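PDB 2AZ4: metallo-beta-lactamase domain-containing protein from Enterococcus faecalis, which is of uncharacterised function but carries a two-zinc metallo-beta-lactamase-type centre and probably acts as a metal-dependent hydrolase, perhaps an RNA-binding exonuclease. Local coordinates for residues I51-D65 with L71-Y83. Sequence-based numbering, arbitrary orientation.
Sequences IETLINNRLVPELKD and LGYEYHGAEDKDY
Lys64 reaches across Tyr75 to Asp82 in a surface contact of the metallo-beta-lactamase fold, where the chain leaving helix 51-56 is crossed by the long loop that leads into strand 85-89. Lys64 CB sits over the centre of the Tyr75 ring, 3.7 Å from the centroid, a CH-pi contact. CG runs on past Tyr75 CD2, and CD packs on Glu79 CG at 3.7 Å. CE passes close to Asp82, and there the chain, extended until then, bends (chi4 -64°) to bring NZ among its acceptors. NZ forms salt bridges to Asp82 OD1, 2.9 Å away, and to Asp65 OD2, each through the anti lone pair; it also bonds Lys81 O and a water that donates to the same carbonyl. Lysine suits this place because its methylenes can lie on an aromatic face while its ammonium group probably offsets the mutual repulsion of the two aspartates.

Tyr75 keeps its own hydroxyl bonded within the loop, as acceptor from Glu79 N at 3.1 Å. Against helix 51-56, Tyr73 combines apolar and polar roles. Its CB meets Ile51 CG2, and its CE1 lies 3.8 Å from Ile55 CG1, the two isoleucines offering branched apolar surface at the helix. Tyr67 packs edge-to-face with the Tyr73 ring and also touches Ile51. CG of Tyr73 is turned opposite its backbone N (chi1 156°), which carries the ring out toward Glu62. There the hydroxyl donates a very short bond of 2.5 Å to Glu62 OE2, near the ring plane, with carboxylate and ring planes 49° apart. The same OE2 receives a weak but nearly straight bond from His76 N, and Leu63 N makes a weak one, 3.2 Å long, to Tyr73 OH.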
loop_
_atom_site.group_PDB
_atom_site.type_symbol
_atom_site.label_atom_id
_atom_site.label_comp_id
_atom_site.label_asym_id
_atom_site.label_seq_id
_atom_site.Cartn_x
_atom_site.Cartn_y
_atom_site.Cartn_z
ATOM N N ILE A 51 -20.526 1.813 9.437
ATOM C CA ILE A 51 -20.086 3.211 9.495
ATOM C C ILE A 51 -20.229 3.858 10.894
ATOM O O ILE A 51 -19.307 4.509 11.377
ATOM C CB ILE A 51 -20.697 4.067 8.356
ATOM C CG1 ILE A 51 -20.001 5.441 8.280
ATOM C CG2 ILE A 51 -22.229 4.126 8.455
ATOM C CD1 ILE A 51 -19.509 5.788 6.894
ATOM N N GLU A 52 -21.354 3.624 11.561
ATOM C CA GLU A 52 -21.604 4.162 12.907
ATOM C C GLU A 52 -20.577 3.691 13.925
ATOM O O GLU A 52 -20.131 4.455 14.780
ATOM C CB GLU A 52 -23.000 3.758 13.379
ATOM C CG GLU A 52 -24.025 4.882 13.332
ATOM C CD GLU A 52 -24.577 5.139 11.945
ATOM O OE1 GLU A 52 -24.810 4.155 11.200
ATOM O OE2 GLU A 52 -24.797 6.331 11.604
ATOM N N THR A 53 -20.212 2.421 13.826
ATOM C CA THR A 53 -19.238 1.818 14.712
ATOM C C THR A 53 -17.893 2.494 14.498
ATOM O O THR A 53 -17.224 2.866 15.462
ATOM C CB THR A 53 -19.164 0.287 14.477
ATOM O OG1 THR A 53 -20.477 -0.268 14.647
ATOM C CG2 THR A 53 -18.214 -0.389 15.452
ATOM N N LEU A 54 -17.527 2.674 13.230
ATOM C CA LEU A 54 -16.278 3.331 12.855
ATOM C C LEU A 54 -16.268 4.805 13.255
ATOM O O LEU A 54 -15.251 5.313 13.710
ATOM C CB LEU A 54 -15.988 3.164 11.349
ATOM C CG LEU A 54 -15.810 1.742 10.772
ATOM C CD1 LEU A 54 -15.584 1.836 9.267
ATOM C CD2 LEU A 54 -14.675 0.992 11.436
ATOM N N ILE A 55 -17.410 5.474 13.092
ATOM C CA ILE A 55 -17.562 6.865 13.487
ATOM C C ILE A 55 -17.403 6.981 15.021
ATOM O O ILE A 55 -16.513 7.694 15.503
ATOM C CB ILE A 55 -18.922 7.445 12.973
ATOM C CG1 ILE A 55 -18.830 7.744 11.469
ATOM C CG2 ILE A 55 -19.317 8.707 13.737
ATOM C CD1 ILE A 55 -17.797 8.788 11.103
ATOM N N ASN A 56 -18.223 6.224 15.754
ATOM C CA ASN A 56 -18.232 6.208 17.230
ATOM C C ASN A 56 -16.873 5.884 17.849
ATOM O O ASN A 56 -16.553 6.321 18.939
ATOM C CB ASN A 56 -19.263 5.204 17.745
ATOM C CG ASN A 56 -20.705 5.661 17.530
ATOM O OD1 ASN A 56 -20.960 6.791 17.126
ATOM N ND2 ASN A 56 -21.655 4.775 17.811
ATOM N N ASN A 57 -16.083 5.091 17.149
ATOM C CA ASN A 57 -14.761 4.727 17.634
ATOM C C ASN A 57 -13.647 5.557 17.036
ATOM O O ASN A 57 -12.463 5.255 17.228
ATOM C CB ASN A 57 -14.532 3.234 17.420
ATOM C CG ASN A 57 -15.268 2.401 18.443
ATOM O OD1 ASN A 57 -14.858 2.338 19.599
ATOM N ND2 ASN A 57 -16.376 1.774 18.032
ATOM N N ARG A 58 -14.033 6.599 16.303
ATOM C CA ARG A 58 -13.082 7.538 15.724
ATOM C C ARG A 58 -12.115 6.889 14.732
ATOM O O ARG A 58 -11.010 7.395 14.526
ATOM C CB ARG A 58 -12.296 8.226 16.847
ATOM C CG ARG A 58 -11.914 9.646 16.617
ATOM C CD ARG A 58 -10.471 9.829 17.107
ATOM N NE ARG A 58 -10.290 11.012 17.936
ATOM C CZ ARG A 58 -9.117 11.402 18.430
ATOM N NH1 ARG A 58 -8.010 10.697 18.191
ATOM N NH2 ARG A 58 -9.054 12.496 19.159
ATOM N N LEU A 59 -12.518 5.786 14.097
ATOM C CA LEU A 59 -11.628 5.161 13.117
ATOM C C LEU A 59 -11.765 5.795 11.728
ATOM O O LEU A 59 -10.866 5.703 10.893
ATOM C CB LEU A 59 -11.812 3.641 13.092
ATOM C CG LEU A 59 -11.606 3.046 14.475
ATOM C CD1 LEU A 59 -12.152 1.641 14.487
ATOM C CD2 LEU A 59 -10.103 3.048 14.857
ATOM N N VAL A 60 -12.899 6.451 11.497
ATOM C CA VAL A 60 -13.091 7.216 10.276
ATOM C C VAL A 60 -13.596 8.583 10.724
ATOM O O VAL A 60 -14.162 8.694 11.810
ATOM C CB VAL A 60 -14.099 6.517 9.286
ATOM C CG1 VAL A 60 -13.689 5.099 9.033
ATOM C CG2 VAL A 60 -15.533 6.541 9.822
ATOM N N PRO A 61 -13.388 9.630 9.901
ATOM C CA PRO A 61 -13.856 10.943 10.332
ATOM C C PRO A 61 -15.329 11.185 10.008
ATOM O O PRO A 61 -15.878 10.541 9.113
ATOM C CB PRO A 61 -12.973 11.895 9.513
ATOM C CG PRO A 61 -12.755 11.162 8.212
ATOM C CD PRO A 61 -12.710 9.682 8.586
ATOM N N GLU A 62 -15.944 12.130 10.726
ATOM C CA GLU A 62 -17.245 12.688 10.379
ATOM C C GLU A 62 -17.078 13.538 9.143
ATOM O O GLU A 62 -16.249 14.451 9.133
ATOM C CB GLU A 62 -17.745 13.588 11.518
ATOM C CG GLU A 62 -18.056 12.855 12.798
ATOM C CD GLU A 62 -19.562 12.574 12.995
ATOM O OE1 GLU A 62 -19.932 12.205 14.129
ATOM O OE2 GLU A 62 -20.376 12.721 12.048
ATOM N N LEU A 63 -17.835 13.248 8.090
ATOM C CA LEU A 63 -17.662 13.965 6.831
ATOM C C LEU A 63 -19.021 14.300 6.253
ATOM O O LEU A 63 -19.935 13.487 6.296
ATOM C CB LEU A 63 -16.833 13.156 5.824
ATOM C CG LEU A 63 -15.347 12.846 6.095
ATOM C CD1 LEU A 63 -14.786 11.843 5.063
ATOM C CD2 LEU A 63 -14.496 14.094 6.100
ATOM N N LYS A 64 -19.148 15.500 5.696
ATOM C CA LYS A 64 -20.440 15.933 5.191
ATOM C C LYS A 64 -20.530 15.601 3.724
ATOM O O LYS A 64 -19.625 15.941 2.961
ATOM C CB LYS A 64 -20.631 17.438 5.421
ATOM C CG LYS A 64 -21.944 17.987 4.879
ATOM C CD LYS A 64 -21.962 19.515 4.971
ATOM C CE LYS A 64 -23.004 20.116 4.033
ATOM N NZ LYS A 64 -22.713 19.845 2.586
ATOM N N ASP A 65 -21.632 14.951 3.339
ATOM C CA ASP A 65 -21.969 14.678 1.935
ATOM C C ASP A 65 -20.821 14.038 1.146
ATOM O O ASP A 65 -20.460 14.490 0.063
ATOM C CB ASP A 65 -22.468 15.952 1.244
ATOM C CG ASP A 65 -23.884 16.338 1.670
ATOM O OD1 ASP A 65 -24.787 15.459 1.727
ATOM O OD2 ASP A 65 -24.106 17.538 1.942
ATOM N N LEU A 71 -26.136 4.402 3.359
ATOM C CA LEU A 71 -25.664 3.913 4.657
ATOM C C LEU A 71 -26.471 4.510 5.816
ATOM O O LEU A 71 -26.467 3.974 6.930
ATOM C CB LEU A 71 -24.166 4.220 4.847
ATOM C CG LEU A 71 -23.159 3.531 3.910
ATOM C CD1 LEU A 71 -21.751 4.158 4.060
ATOM C CD2 LEU A 71 -23.115 2.019 4.140
ATOM N N GLY A 72 -27.164 5.611 5.559
ATOM C CA GLY A 72 -27.986 6.234 6.588
ATOM C C GLY A 72 -27.170 6.897 7.682
ATOM O O GLY A 72 -27.645 7.059 8.814
ATOM N N TYR A 73 -25.940 7.283 7.345
ATOM C CA TYR A 73 -25.097 8.040 8.260
ATOM C C TYR A 73 -25.599 9.477 8.248
ATOM O O TYR A 73 -25.924 10.010 7.192
ATOM C CB TYR A 73 -23.636 7.964 7.807
ATOM C CG TYR A 73 -22.778 9.100 8.288
ATOM C CD1 TYR A 73 -22.249 9.094 9.580
ATOM C CD2 TYR A 73 -22.502 10.190 7.461
ATOM C CE1 TYR A 73 -21.462 10.143 10.036
ATOM C CE2 TYR A 73 -21.720 11.247 7.909
ATOM C CZ TYR A 73 -21.194 11.206 9.190
ATOM O OH TYR A 73 -20.421 12.243 9.640
ATOM N N GLU A 74 -25.678 10.098 9.417
ATOM C CA GLU A 74 -26.087 11.502 9.498
ATOM C C GLU A 74 -24.920 12.348 9.999
ATOM O O GLU A 74 -24.470 12.179 11.140
ATOM C CB GLU A 74 -27.307 11.669 10.420
ATOM C CG GLU A 74 -28.044 13.007 10.201
ATOM C CD GLU A 74 -29.475 13.014 10.751
ATOM O OE1 GLU A 74 -29.770 12.258 11.713
ATOM O OE2 GLU A 74 -30.306 13.787 10.204
ATOM N N TYR A 75 -24.420 13.233 9.134
ATOM C CA TYR A 75 -23.299 14.099 9.493
ATOM C C TYR A 75 -23.648 15.105 10.573
ATOM O O TYR A 75 -24.646 15.818 10.463
ATOM C CB TYR A 75 -22.746 14.865 8.292
ATOM C CG TYR A 75 -21.689 15.879 8.690
ATOM C CD1 TYR A 75 -20.378 15.484 8.954
ATOM C CD2 TYR A 75 -22.007 17.222 8.829
ATOM C CE1 TYR A 75 -19.413 16.405 9.333
ATOM C CE2 TYR A 75 -21.062 18.140 9.211
ATOM C CZ TYR A 75 -19.769 17.734 9.454
ATOM O OH TYR A 75 -18.832 18.669 9.817
ATOM N N HIS A 76 -22.791 15.159 11.586
ATOM C CA HIS A 76 -22.820 16.225 12.581
ATOM C C HIS A 76 -21.436 16.826 12.798
ATOM O O HIS A 76 -20.444 16.118 13.043
ATOM C CB HIS A 76 -23.479 15.741 13.879
ATOM C CG HIS A 76 -24.916 15.359 13.690
ATOM N ND1 HIS A 76 -25.834 16.204 13.097
ATOM C CD2 HIS A 76 -25.576 14.203 13.942
ATOM C CE1 HIS A 76 -27.007 15.596 13.021
ATOM N NE2 HIS A 76 -26.878 14.382 13.531
ATOM N N GLY A 77 -21.367 18.140 12.647
ATOM C CA GLY A 77 -20.104 18.845 12.785
ATOM C C GLY A 77 -20.239 20.269 12.311
ATOM O O GLY A 77 -21.347 20.743 12.058
ATOM N N ALA A 78 -19.098 20.936 12.167
ATOM C CA ALA A 78 -19.051 22.368 11.888
ATOM C C ALA A 78 -19.231 22.717 10.413
ATOM O O ALA A 78 -19.475 23.881 10.089
ATOM C CB ALA A 78 -17.731 22.960 12.411
ATOM N N GLU A 79 -19.091 21.725 9.526
ATOM C CA GLU A 79 -19.086 21.988 8.080
ATOM C C GLU A 79 -20.389 22.640 7.618
ATOM O O GLU A 79 -21.473 22.098 7.833
ATOM C CB GLU A 79 -18.746 20.730 7.255
ATOM C CG GLU A 79 -18.700 20.966 5.743
ATOM C CD GLU A 79 -17.661 21.994 5.320
ATOM O OE1 GLU A 79 -16.469 21.638 5.209
ATOM O OE2 GLU A 79 -18.034 23.160 5.076
ATOM N N ASP A 80 -20.257 23.815 7.004
ATOM C CA ASP A 80 -21.399 24.672 6.683
ATOM C C ASP A 80 -21.493 25.051 5.212
ATOM O O ASP A 80 -22.334 25.875 4.847
ATOM C CB ASP A 80 -21.405 25.960 7.551
ATOM C CG ASP A 80 -20.103 26.787 7.445
ATOM O OD1 ASP A 80 -19.174 26.431 6.676
ATOM O OD2 ASP A 80 -20.009 27.822 8.157
ATOM N N LYS A 81 -20.640 24.455 4.379
ATOM C CA LYS A 81 -20.614 24.728 2.943
ATOM C C LYS A 81 -21.055 23.516 2.143
ATOM O O LYS A 81 -20.745 22.384 2.500
ATOM C CB LYS A 81 -19.201 25.150 2.475
ATOM C CG LYS A 81 -18.680 26.430 3.117
ATOM C CD LYS A 81 -17.439 26.986 2.393
ATOM C CE LYS A 81 -17.176 28.466 2.763
ATOM N NZ LYS A 81 -18.177 29.459 2.177
ATOM N N ASP A 82 -21.777 23.782 1.058
ATOM C CA ASP A 82 -22.095 22.785 0.038
ATOM C C ASP A 82 -21.083 22.933 -1.084
ATOM O O ASP A 82 -20.623 24.045 -1.372
ATOM C CB ASP A 82 -23.496 23.001 -0.525
ATOM C CG ASP A 82 -24.590 22.642 0.462
ATOM O OD1 ASP A 82 -24.331 21.914 1.443
ATOM O OD2 ASP A 82 -25.728 23.100 0.253
ATOM N N TYR A 83 -20.718 21.818 -1.704
ATOM C CA TYR A 83 -19.737 21.837 -2.788
ATOM C C TYR A 83 -20.357 21.329 -4.090
ATOM O O TYR A 83 -21.081 20.331 -4.092
ATOM C CB TYR A 83 -18.494 21.031 -2.396
ATOM C CG TYR A 83 -17.685 21.730 -1.327
ATOM C CD1 TYR A 83 -16.732 22.687 -1.670
ATOM C CD2 TYR A 83 -17.877 21.445 0.024
ATOM C CE1 TYR A 83 -15.996 23.356 -0.702
ATOM C CE2 TYR A 83 -17.136 22.107 1.011
ATOM C CZ TYR A 83 -16.204 23.068 0.632
ATOM O OH TYR A 83 -15.471 23.728 1.592
HETATM O O HOH W 1 -19.992 19.575 2.275
#